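Local coordinates for histidinol-phosphatase (Listeria monocytogenes serotype 4b str. H7858, PDB 6NLR), which probably hydrolyses histidinol phosphate to histidinol in histidine biosynthesis, using a trinuclear metal centre of the PHP family, at residues 167-181 against 210-224. Residues are numbered along the deposited sequence; the frame is centred on the assembly and turned at random.
Sequences IEADLGLFKPRRMGH and ILALVKKRDYELDFN. With MN (manganese (II) ion), chain E.
With CG of D222 trans to its backbone N (chi1 180°), the carboxylate swings across to the backbone of H181, whose N donates to the anti lone pair of OD2 at 2.9 Å. N224 ND2 reaches the same oxygen from the syn side, tilted 25° out of the carboxylate plane, so OD2 accepts from both segments, while D222 OD1 takes a water that bridges to R178 NE. H181 NE2 binds a manganese(II) ion at 2.1 Å, whose other ligands include E93, H123 and water. D222 fixes the backbone of this metal ligand, while N224 ND2 packs 3.5 Å from H181 CD2 at the ring edge and hydrogen-bonds D258, a cobalt ligand, as a second-shell residue. The segments carry consecutive helix-strand units: strands 178-179 and 220-224 run parallel, as expected for the TIM-barrel-like PHP fold, and are joined by E220 N to R177 O, M179 N to E220 O and D222 N to M179 O. On one face of this ladder R178 NH1 makes a salt bridge to E220 OE2 (3.0 Å), with guanidinium and carboxylate planes 67° apart; R178 NH2 makes a salt bridge to D117 and a hydrogen bond to G5 O. On the other, the selenomethionine M179 packs CE against Y219 CD2 and sets SE 5.1 Å from the centroid of the Y219 ring, an oblique Met-aromatic contact. The extended K175 chain brings NZ to the Y219 hydroxyl (2.9 Å), and NZ also donates to A169 O and S166 O. Y219 OH lies 3.3 Å above the plane of the R217 guanidinium, over its centre, and R217 NE and NH2 bond I167 O weakly. Between the helices, I167 fits as a knob among I210, L213, V214 and R217, its CD1 3.6 Å from V214 CG2.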
ATOM      1  N   ILE A 167       6.662   5.231  -9.598  1.00 21.31           N
ATOM      2  CA  ILE A 167       7.431   6.435  -9.163  1.00 22.87           C
ATOM      3  C   ILE A 167       7.589   7.409 -10.332  1.00 23.92           C
ATOM      4  O   ILE A 167       7.422   8.623 -10.114  1.00 23.35           O
ATOM      5  CB  ILE A 167       8.778   6.023  -8.554  1.00 21.76           C
ATOM      6  CG1 ILE A 167       8.557   5.215  -7.266  1.00 21.68           C
ATOM      7  CG2 ILE A 167       9.659   7.233  -8.318  1.00 22.03           C
ATOM      8  CD1 ILE A 167       9.746   4.358  -6.882  1.00 21.83           C
ATOM      9  N   GLU A 168       7.866   6.888 -11.524  1.00 24.09           N
ATOM     10  CA  GLU A 168       8.117   7.696 -12.742  1.00 27.61           C
ATOM     11  C   GLU A 168       6.804   8.303 -13.243  1.00 25.83           C
ATOM     12  O   GLU A 168       6.875   9.298 -13.913  1.00 28.29           O
ATOM     13  CB  GLU A 168       8.714   6.842 -13.864  1.00 30.23           C
ATOM     14  CG  GLU A 168      10.125   6.349 -13.587  1.00 32.01           C
ATOM     15  CD  GLU A 168      10.621   5.209 -14.486  1.00 37.60           C
ATOM     16  OE1 GLU A 168       9.779   4.452 -15.084  1.00 37.31           O
ATOM     17  OE2 GLU A 168      11.860   5.060 -14.590  1.00 38.95           O
ATOM     18  N   ALA A 169       5.658   7.698 -12.954  1.00 25.11           N
ATOM     19  CA  ALA A 169       4.368   8.023 -13.610  1.00 32.02           C
ATOM     20  C   ALA A 169       3.984   9.505 -13.393  1.00 33.79           C
ATOM     21  O   ALA A 169       4.109  10.019 -12.274  1.00 29.17           O
ATOM     22  CB  ALA A 169       3.288   7.113 -13.107  1.00 30.80           C
ATOM     23  N   ASP A 170       3.504  10.149 -14.449  1.00 33.40           N
ATOM     24  CA  ASP A 170       2.817  11.465 -14.412  1.00 36.92           C
ATOM     25  C   ASP A 170       1.333  11.195 -14.150  1.00 35.14           C
ATOM     26  O   ASP A 170       0.620  10.874 -15.106  1.00 36.51           O
ATOM     27  CB  ASP A 170       3.060  12.228 -15.726  1.00 41.14           C
ATOM     28  CG  ASP A 170       2.050  13.333 -16.019  1.00 50.15           C
ATOM     29  OD1 ASP A 170       1.440  13.848 -15.042  1.00 54.21           O
ATOM     30  OD2 ASP A 170       1.849  13.662 -17.228  1.00 52.57           O
ATOM     31  N   LEU A 171       0.872  11.322 -12.907  1.00 32.85           N
ATOM     32  CA  LEU A 171      -0.557  11.120 -12.549  1.00 29.36           C
ATOM     33  C   LEU A 171      -1.155  12.459 -12.100  1.00 30.37           C
ATOM     34  O   LEU A 171      -2.181  12.488 -11.380  1.00 28.70           O
ATOM     35  CB  LEU A 171      -0.643  10.041 -11.471  1.00 29.35           C
ATOM     36  CG  LEU A 171      -0.092   8.669 -11.905  1.00 30.96           C
ATOM     37  CD1 LEU A 171      -0.157   7.660 -10.784  1.00 30.82           C
ATOM     38  CD2 LEU A 171      -0.821   8.133 -13.136  1.00 29.51           C
ATOM     39  N   GLY A 172      -0.536  13.548 -12.537  1.00 29.06           N
ATOM     40  CA  GLY A 172      -1.015  14.923 -12.307  1.00 29.03           C
ATOM     41  C   GLY A 172      -0.645  15.437 -10.912  1.00 28.29           C
ATOM     42  O   GLY A 172       0.100  14.754 -10.187  1.00 25.01           O
ATOM     43  N   LEU A 173      -1.200  16.582 -10.542  1.00 27.61           N
ATOM     44  CA  LEU A 173      -0.839  17.349  -9.330  1.00 29.11           C
ATOM     45  C   LEU A 173      -1.183  16.548  -8.075  1.00 28.16           C
ATOM     46  O   LEU A 173      -0.475  16.721  -7.072  1.00 31.19           O
ATOM     47  CB  LEU A 173      -1.623  18.664  -9.369  1.00 30.71           C
ATOM     48  CG  LEU A 173      -1.465  19.575  -8.159  1.00 33.44           C
ATOM     49  CD1 LEU A 173       0.008  19.884  -7.865  1.00 32.59           C
ATOM     50  CD2 LEU A 173      -2.247  20.849  -8.396  1.00 34.49           C
ATOM     51  N   PHE A 174      -2.237  15.728  -8.108  1.00 25.59           N
ATOM     52  CA  PHE A 174      -2.787  15.043  -6.910  1.00 25.79           C
ATOM     53  C   PHE A 174      -2.226  13.618  -6.767  1.00 25.81           C
ATOM     54  O   PHE A 174      -2.692  12.898  -5.895  1.00 26.05           O
ATOM     55  CB  PHE A 174      -4.313  15.089  -6.947  1.00 25.79           C
ATOM     56  CG  PHE A 174      -4.845  16.499  -6.960  1.00 28.48           C
ATOM     57  CD1 PHE A 174      -4.874  17.261  -5.797  1.00 29.19           C
ATOM     58  CD2 PHE A 174      -5.302  17.081  -8.140  1.00 29.64           C
ATOM     59  CE1 PHE A 174      -5.362  18.562  -5.821  1.00 30.21           C
ATOM     60  CE2 PHE A 174      -5.793  18.378  -8.156  1.00 30.30           C
ATOM     61  CZ  PHE A 174      -5.810  19.120  -6.998  1.00 30.73           C
ATOM     62  N   LYS A 175      -1.227  13.228  -7.573  1.00 26.24           N
ATOM     63  CA  LYS A 175      -0.501  11.949  -7.375  1.00 24.84           C
ATOM     64  C   LYS A 175       0.000  11.898  -5.934  1.00 22.81           C
ATOM     65  O   LYS A 175       0.609  12.838  -5.437  1.00 24.39           O
ATOM     66  CB  LYS A 175       0.678  11.814  -8.336  1.00 24.24           C
ATOM     67  CG  LYS A 175       1.403  10.486  -8.258  1.00 23.15           C
ATOM     68  CD  LYS A 175       2.644  10.491  -9.071  1.00 25.03           C
ATOM     69  CE  LYS A 175       3.412   9.187  -8.945  1.00 24.18           C
ATOM     70  NZ  LYS A 175       4.678   9.243  -9.718  1.00 24.69           N
ATOM     71  N   PRO A 176      -0.258  10.805  -5.202  1.00 22.05           N
ATOM     72  CA  PRO A 176       0.370  10.605  -3.902  1.00 21.12           C
ATOM     73  C   PRO A 176       1.895  10.686  -4.016  1.00 22.77           C
ATOM     74  O   PRO A 176       2.438  10.328  -5.052  1.00 23.16           O
ATOM     75  CB  PRO A 176      -0.030   9.178  -3.524  1.00 21.75           C
ATOM     76  CG  PRO A 176      -1.338   8.986  -4.252  1.00 22.35           C
ATOM     77  CD  PRO A 176      -1.177   9.722  -5.571  1.00 22.66           C
ATOM     78  N   ARG A 177       2.551  11.120  -2.941  1.00 24.11           N
ATOM     79  CA  ARG A 177       4.024  11.210  -2.875  1.00 23.79           C
ATOM     80  C   ARG A 177       4.582  10.157  -1.921  1.00 23.60           C
ATOM     81  O   ARG A 177       5.813  10.176  -1.688  1.00 25.79           O
ATOM     82  CB  ARG A 177       4.383  12.633  -2.485  1.00 27.63           C
ATOM     83  CG  ARG A 177       3.952  13.604  -3.575  1.00 31.55           C
ATOM     84  CD  ARG A 177       4.542  14.946  -3.380  1.00 31.67           C
ATOM     85  NE  ARG A 177       4.062  15.875  -4.397  1.00 36.18           N
ATOM     86  CZ  ARG A 177       4.096  17.192  -4.251  1.00 33.44           C
ATOM     87  NH1 ARG A 177       4.587  17.689  -3.124  1.00 35.16           N
ATOM     88  NH2 ARG A 177       3.653  17.990  -5.212  1.00 32.69           N
ATOM     89  N   ARG A 178       3.726   9.287  -1.385  1.00 21.66           N
ATOM     90  CA  ARG A 178       4.151   8.200  -0.479  1.00 21.89           C
ATOM     91  C   ARG A 178       3.888   6.869  -1.177  1.00 20.97           C
ATOM     92  O   ARG A 178       2.747   6.565  -1.547  1.00 18.69           O
ATOM     93  CB  ARG A 178       3.449   8.289   0.876  1.00 22.08           C
ATOM     94  CG  ARG A 178       4.029   7.295   1.886  1.00 23.06           C
ATOM     95  CD  ARG A 178       3.849   7.697   3.360  1.00 23.84           C
ATOM     96  NE  ARG A 178       2.470   7.629   3.804  1.00 21.64           N
ATOM     97  CZ  ARG A 178       1.592   8.635   3.806  1.00 22.81           C
ATOM     98  NH1 ARG A 178       1.941   9.850   3.380  1.00 23.81           N
ATOM     99  NH2 ARG A 178       0.365   8.423   4.260  1.00 19.70           N
HETATM  100  N   MSE A 179       4.962   6.106  -1.404  1.00 20.87           N
HETATM  101  CA  MSE A 179       4.842   4.854  -2.129  1.00 21.22           C
HETATM  102  C   MSE A 179       4.536   3.758  -1.114  1.00 20.95           C
HETATM  103  O   MSE A 179       5.267   3.608  -0.138  1.00 20.07           O
HETATM  104  CB  MSE A 179       6.128   4.517  -2.893  1.00 24.07           C
HETATM  105  CG  MSE A 179       6.640   5.638  -3.806  1.00 26.01           C
HETATM  106 SE   MSE A 179       5.380   6.057  -5.295  1.00 27.37          SE
HETATM  107  CE  MSE A 179       4.516   7.697  -4.630  1.00 26.00           C
ATOM    108  N   GLY A 180       3.482   2.986  -1.391  1.00 19.81           N
ATOM    109  CA  GLY A 180       2.990   1.955  -0.502  1.00 19.39           C
ATOM    110  C   GLY A 180       3.851   0.699  -0.483  1.00 20.24           C
ATOM    111  O   GLY A 180       4.313   0.272  -1.552  1.00 21.32           O
ATOM    112  N   HIS A 181       4.045   0.135   0.711  1.00 21.16           N
ATOM    113  CA  HIS A 181       4.685  -1.185   0.995  1.00 21.56           C
ATOM    114  C   HIS A 181       5.545  -1.684  -0.178  1.00 22.95           C
ATOM    115  O   HIS A 181       5.129  -2.661  -0.821  1.00 22.05           O
ATOM    116  CB  HIS A 181       3.599  -2.205   1.393  1.00 22.74           C
ATOM    117  CG  HIS A 181       2.348  -2.160   0.570  1.00 22.44           C
ATOM    118  ND1 HIS A 181       2.376  -2.252  -0.822  1.00 19.89           N
ATOM    119  CD2 HIS A 181       1.037  -2.078   0.938  1.00 22.59           C
ATOM    120  CE1 HIS A 181       1.120  -2.223  -1.275  1.00 24.71           C
ATOM    121  NE2 HIS A 181       0.273  -2.110  -0.217  1.00 21.83           N
ATOM    122  N   ILE A 210      15.501   2.409  -7.547  1.00 24.88           N
ATOM    123  CA  ILE A 210      14.181   2.881  -7.026  1.00 24.56           C
ATOM    124  C   ILE A 210      14.410   3.934  -5.945  1.00 25.92           C
ATOM    125  O   ILE A 210      13.735   4.993  -6.019  1.00 27.33           O
ATOM    126  CB  ILE A 210      13.327   1.703  -6.519  1.00 25.99           C
ATOM    127  CG1 ILE A 210      12.722   0.923  -7.689  1.00 24.82           C
ATOM    128  CG2 ILE A 210      12.267   2.160  -5.534  1.00 22.82           C
ATOM    129  CD1 ILE A 210      12.177  -0.422  -7.274  1.00 26.72           C
ATOM    130  N   LEU A 211      15.338   3.708  -5.004  1.00 25.98           N
ATOM    131  CA  LEU A 211      15.516   4.673  -3.881  1.00 26.10           C
ATOM    132  C   LEU A 211      16.101   5.988  -4.412  1.00 24.81           C
ATOM    133  O   LEU A 211      15.632   7.044  -3.940  1.00 23.52           O
ATOM    134  CB  LEU A 211      16.380   4.065  -2.776  1.00 26.32           C
ATOM    135  CG  LEU A 211      15.724   2.883  -2.055  1.00 25.03           C
ATOM    136  CD1 LEU A 211      16.667   2.307  -1.022  1.00 25.74           C
ATOM    137  CD2 LEU A 211      14.392   3.293  -1.409  1.00 25.64           C
ATOM    138  N   ALA A 212      17.057   5.943  -5.347  1.00 25.72           N
ATOM    139  CA  ALA A 212      17.662   7.159  -5.947  1.00 27.98           C
ATOM    140  C   ALA A 212      16.542   7.998  -6.577  1.00 26.70           C
ATOM    141  O   ALA A 212      16.549   9.241  -6.398  1.00 26.47           O
ATOM    142  CB  ALA A 212      18.739   6.817  -6.965  1.00 30.67           C
ATOM    143  N   LEU A 213      15.580   7.346  -7.230  1.00 25.71           N
ATOM    144  CA  LEU A 213      14.486   8.027  -7.961  1.00 28.12           C
ATOM    145  C   LEU A 213      13.470   8.608  -6.960  1.00 27.24           C
ATOM    146  O   LEU A 213      13.042   9.769  -7.125  1.00 25.67           O
ATOM    147  CB  LEU A 213      13.882   7.001  -8.914  1.00 30.42           C
ATOM    148  CG  LEU A 213      12.979   7.556 -10.001  1.00 37.93           C
ATOM    149  CD1 LEU A 213      13.731   8.552 -10.886  1.00 36.64           C
ATOM    150  CD2 LEU A 213      12.419   6.399 -10.805  1.00 40.38           C
ATOM    151  N   VAL A 214      13.130   7.856  -5.915  1.00 25.72           N
ATOM    152  CA  VAL A 214      12.297   8.364  -4.789  1.00 26.28           C
ATOM    153  C   VAL A 214      12.928   9.645  -4.234  1.00 26.97           C
ATOM    154  O   VAL A 214      12.206  10.634  -4.012  1.00 26.95           O
ATOM    155  CB  VAL A 214      12.126   7.301  -3.690  1.00 25.40           C
ATOM    156  CG1 VAL A 214      11.609   7.899  -2.408  1.00 26.51           C
ATOM    157  CG2 VAL A 214      11.226   6.176  -4.149  1.00 24.21           C
ATOM    158  N   LYS A 215      14.221   9.633  -3.968  1.00 26.34           N
ATOM    159  CA  LYS A 215      14.906  10.830  -3.425  1.00 28.76           C
ATOM    160  C   LYS A 215      14.832  11.989  -4.437  1.00 30.25           C
ATOM    161  O   LYS A 215      14.498  13.125  -4.043  1.00 26.54           O
ATOM    162  CB  LYS A 215      16.364  10.523  -3.074  1.00 32.98           C
ATOM    163  CG  LYS A 215      17.120  11.701  -2.467  1.00 35.46           C
ATOM    164  CD  LYS A 215      16.387  12.312  -1.275  1.00 38.24           C
ATOM    165  CE  LYS A 215      17.153  13.426  -0.600  1.00 46.31           C
ATOM    166  NZ  LYS A 215      16.423  13.849   0.618  1.00 53.15           N
ATOM    167  N   LYS A 216      15.156  11.728  -5.696  1.00 28.58           N
ATOM    168  CA  LYS A 216      15.146  12.758  -6.768  1.00 31.21           C
ATOM    169  C   LYS A 216      13.737  13.374  -6.890  1.00 27.66           C
ATOM    170  O   LYS A 216      13.640  14.587  -7.084  1.00 25.02           O
ATOM    171  CB  LYS A 216      15.599  12.111  -8.074  1.00 35.26           C
ATOM    172  CG  LYS A 216      15.725  13.049  -9.263  1.00 45.16           C
ATOM    173  CD  LYS A 216      15.400  12.354 -10.581  1.00 53.35           C
ATOM    174  CE  LYS A 216      15.462  13.302 -11.758  1.00 58.70           C
ATOM    175  NZ  LYS A 216      16.826  13.848 -11.925  1.00 61.79           N
ATOM    176  N   ARG A 217      12.686  12.573  -6.730  1.00 26.11           N
ATOM    177  CA  ARG A 217      11.276  13.035  -6.859  1.00 27.29           C
ATOM    178  C   ARG A 217      10.795  13.695  -5.554  1.00 28.72           C
ATOM    179  O   ARG A 217       9.693  14.277  -5.561  1.00 28.37           O
ATOM    180  CB  ARG A 217      10.399  11.836  -7.197  1.00 27.94           C
ATOM    181  CG  ARG A 217      10.471  11.364  -8.638  1.00 29.38           C
ATOM    182  CD  ARG A 217       9.447  12.248  -9.274  1.00 34.27           C
ATOM    183  NE  ARG A 217       8.657  11.514 -10.196  1.00 40.02           N
ATOM    184  CZ  ARG A 217       7.658  12.017 -10.886  1.00 39.27           C
ATOM    185  NH1 ARG A 217       7.321  13.289 -10.744  1.00 40.50           N
ATOM    186  NH2 ARG A 217       7.004  11.221 -11.714  1.00 38.61           N
ATOM    187  N   ASP A 218      11.585  13.606  -4.476  1.00 28.31           N
ATOM    188  CA  ASP A 218      11.235  14.138  -3.138  1.00 29.64           C
ATOM    189  C   ASP A 218       9.993  13.403  -2.614  1.00 27.76           C
ATOM    190  O   ASP A 218       9.129  14.040  -1.991  1.00 26.37           O
ATOM    191  CB  ASP A 218      10.998  15.646  -3.190  1.00 34.26           C
ATOM    192  CG  ASP A 218      11.175  16.331  -1.847  1.00 39.02           C
ATOM    193  OD1 ASP A 218      12.099  15.946  -1.110  1.00 43.61           O
ATOM    194  OD2 ASP A 218      10.411  17.271  -1.562  1.00 44.62           O
ATOM    195  N   TYR A 219       9.918  12.105  -2.874  1.00 25.75           N
ATOM    196  CA  TYR A 219       8.821  11.227  -2.412  1.00 25.87           C
ATOM    197  C   TYR A 219       9.190  10.681  -1.033  1.00 25.91           C
ATOM    198  O   TYR A 219      10.321  10.897  -0.539  1.00 25.50           O
ATOM    199  CB  TYR A 219       8.549  10.118  -3.424  1.00 23.88           C
ATOM    200  CG  TYR A 219       7.835  10.506  -4.695  1.00 25.11           C
ATOM    201  CD1 TYR A 219       7.340  11.784  -4.924  1.00 25.68           C
ATOM    202  CD2 TYR A 219       7.607   9.549  -5.672  1.00 25.03           C
ATOM    203  CE1 TYR A 219       6.662  12.095  -6.095  1.00 25.02           C
ATOM    204  CE2 TYR A 219       6.947   9.849  -6.849  1.00 25.79           C
ATOM    205  CZ  TYR A 219       6.486  11.133  -7.072  1.00 25.51           C
ATOM    206  OH  TYR A 219       5.813  11.407  -8.222  1.00 21.96           O
ATOM    207  N   GLU A 220       8.258   9.972  -0.413  1.00 24.40           N
ATOM    208  CA  GLU A 220       8.546   9.303   0.875  1.00 24.51           C
ATOM    209  C   GLU A 220       8.021   7.876   0.782  1.00 22.95           C
ATOM    210  O   GLU A 220       7.366   7.540  -0.233  1.00 23.07           O
ATOM    211  CB  GLU A 220       7.964  10.122   2.034  1.00 26.99           C
ATOM    212  CG  GLU A 220       6.479  10.333   1.930  1.00 28.36           C
ATOM    213  CD  GLU A 220       5.846  11.186   3.028  1.00 34.06           C
ATOM    214  OE1 GLU A 220       6.614  11.827   3.809  1.00 33.82           O
ATOM    215  OE2 GLU A 220       4.573  11.230   3.079  1.00 28.38           O
ATOM    216  N   LEU A 221       8.309   7.068   1.799  1.00 23.19           N
ATOM    217  CA  LEU A 221       7.962   5.632   1.818  1.00 24.16           C
ATOM    218  C   LEU A 221       7.046   5.321   3.000  1.00 24.72           C
ATOM    219  O   LEU A 221       7.264   5.851   4.102  1.00 25.39           O
ATOM    220  CB  LEU A 221       9.242   4.802   1.867  1.00 26.26           C
ATOM    221  CG  LEU A 221      10.124   4.934   0.630  1.00 27.56           C
ATOM    222  CD1 LEU A 221      11.436   4.192   0.811  1.00 29.56           C
ATOM    223  CD2 LEU A 221       9.363   4.455  -0.594  1.00 28.17           C
ATOM    224  N   ASP A 222       6.033   4.499   2.706  1.00 23.53           N
ATOM    225  CA  ASP A 222       5.161   3.751   3.646  1.00 23.72           C
ATOM    226  C   ASP A 222       6.050   2.737   4.364  1.00 24.12           C
ATOM    227  O   ASP A 222       6.544   1.815   3.684  1.00 26.40           O
ATOM    228  CB  ASP A 222       4.031   3.127   2.822  1.00 23.81           C
ATOM    229  CG  ASP A 222       2.968   2.288   3.523  1.00 25.53           C
ATOM    230  OD1 ASP A 222       2.515   2.704   4.600  1.00 28.04           O
ATOM    231  OD2 ASP A 222       2.558   1.245   2.924  1.00 26.95           O
ATOM    232  N   PHE A 223       6.303   2.918   5.657  1.00 23.47           N
ATOM    233  CA  PHE A 223       6.989   1.890   6.481  1.00 23.10           C
ATOM    234  C   PHE A 223       5.868   1.019   7.044  1.00 22.51           C
ATOM    235  O   PHE A 223       5.255   1.366   8.075  1.00 22.51           O
ATOM    236  CB  PHE A 223       7.875   2.488   7.574  1.00 26.55           C
ATOM    237  CG  PHE A 223       8.592   1.446   8.397  1.00 30.08           C
ATOM    238  CD1 PHE A 223       7.934   0.734   9.400  1.00 34.49           C
ATOM    239  CD2 PHE A 223       9.924   1.159   8.170  1.00 36.70           C
ATOM    240  CE1 PHE A 223       8.591  -0.214  10.163  1.00 37.96           C
ATOM    241  CE2 PHE A 223      10.580   0.192   8.925  1.00 41.21           C
ATOM    242  CZ  PHE A 223       9.916  -0.496   9.918  1.00 39.49           C
ATOM    243  N   ASN A 224       5.577  -0.069   6.333  1.00 20.88           N
ATOM    244  CA  ASN A 224       4.322  -0.837   6.500  1.00 21.51           C
ATOM    245  C   ASN A 224       4.582  -2.092   7.361  1.00 23.17           C
ATOM    246  O   ASN A 224       5.390  -2.956   6.965  1.00 21.67           O
ATOM    247  CB  ASN A 224       3.730  -1.064   5.122  1.00 21.88           C
ATOM    248  CG  ASN A 224       2.350  -1.676   5.141  1.00 24.35           C
ATOM    249  OD1 ASN A 224       2.097  -2.622   5.889  1.00 22.14           O
ATOM    250  ND2 ASN A 224       1.468  -1.130   4.313  1.00 20.60           N
TER
HETATM  251 MN    MN E 302      -1.860  -2.130  -0.294  0.78 16.40          MN
HETATM  252  O   HOH W   1       2.367   5.274   5.571  1.00 22.01           O
HETATM  253  O   HOH W   2       7.066   1.350   1.061  1.00 20.74           O
HETATM  254  O   HOH W   3      -1.287  -4.349   0.084  1.00 42.97           O
HETATM  255  O   HOH W   4      -1.959  -1.771   1.467  1.00 18.48           O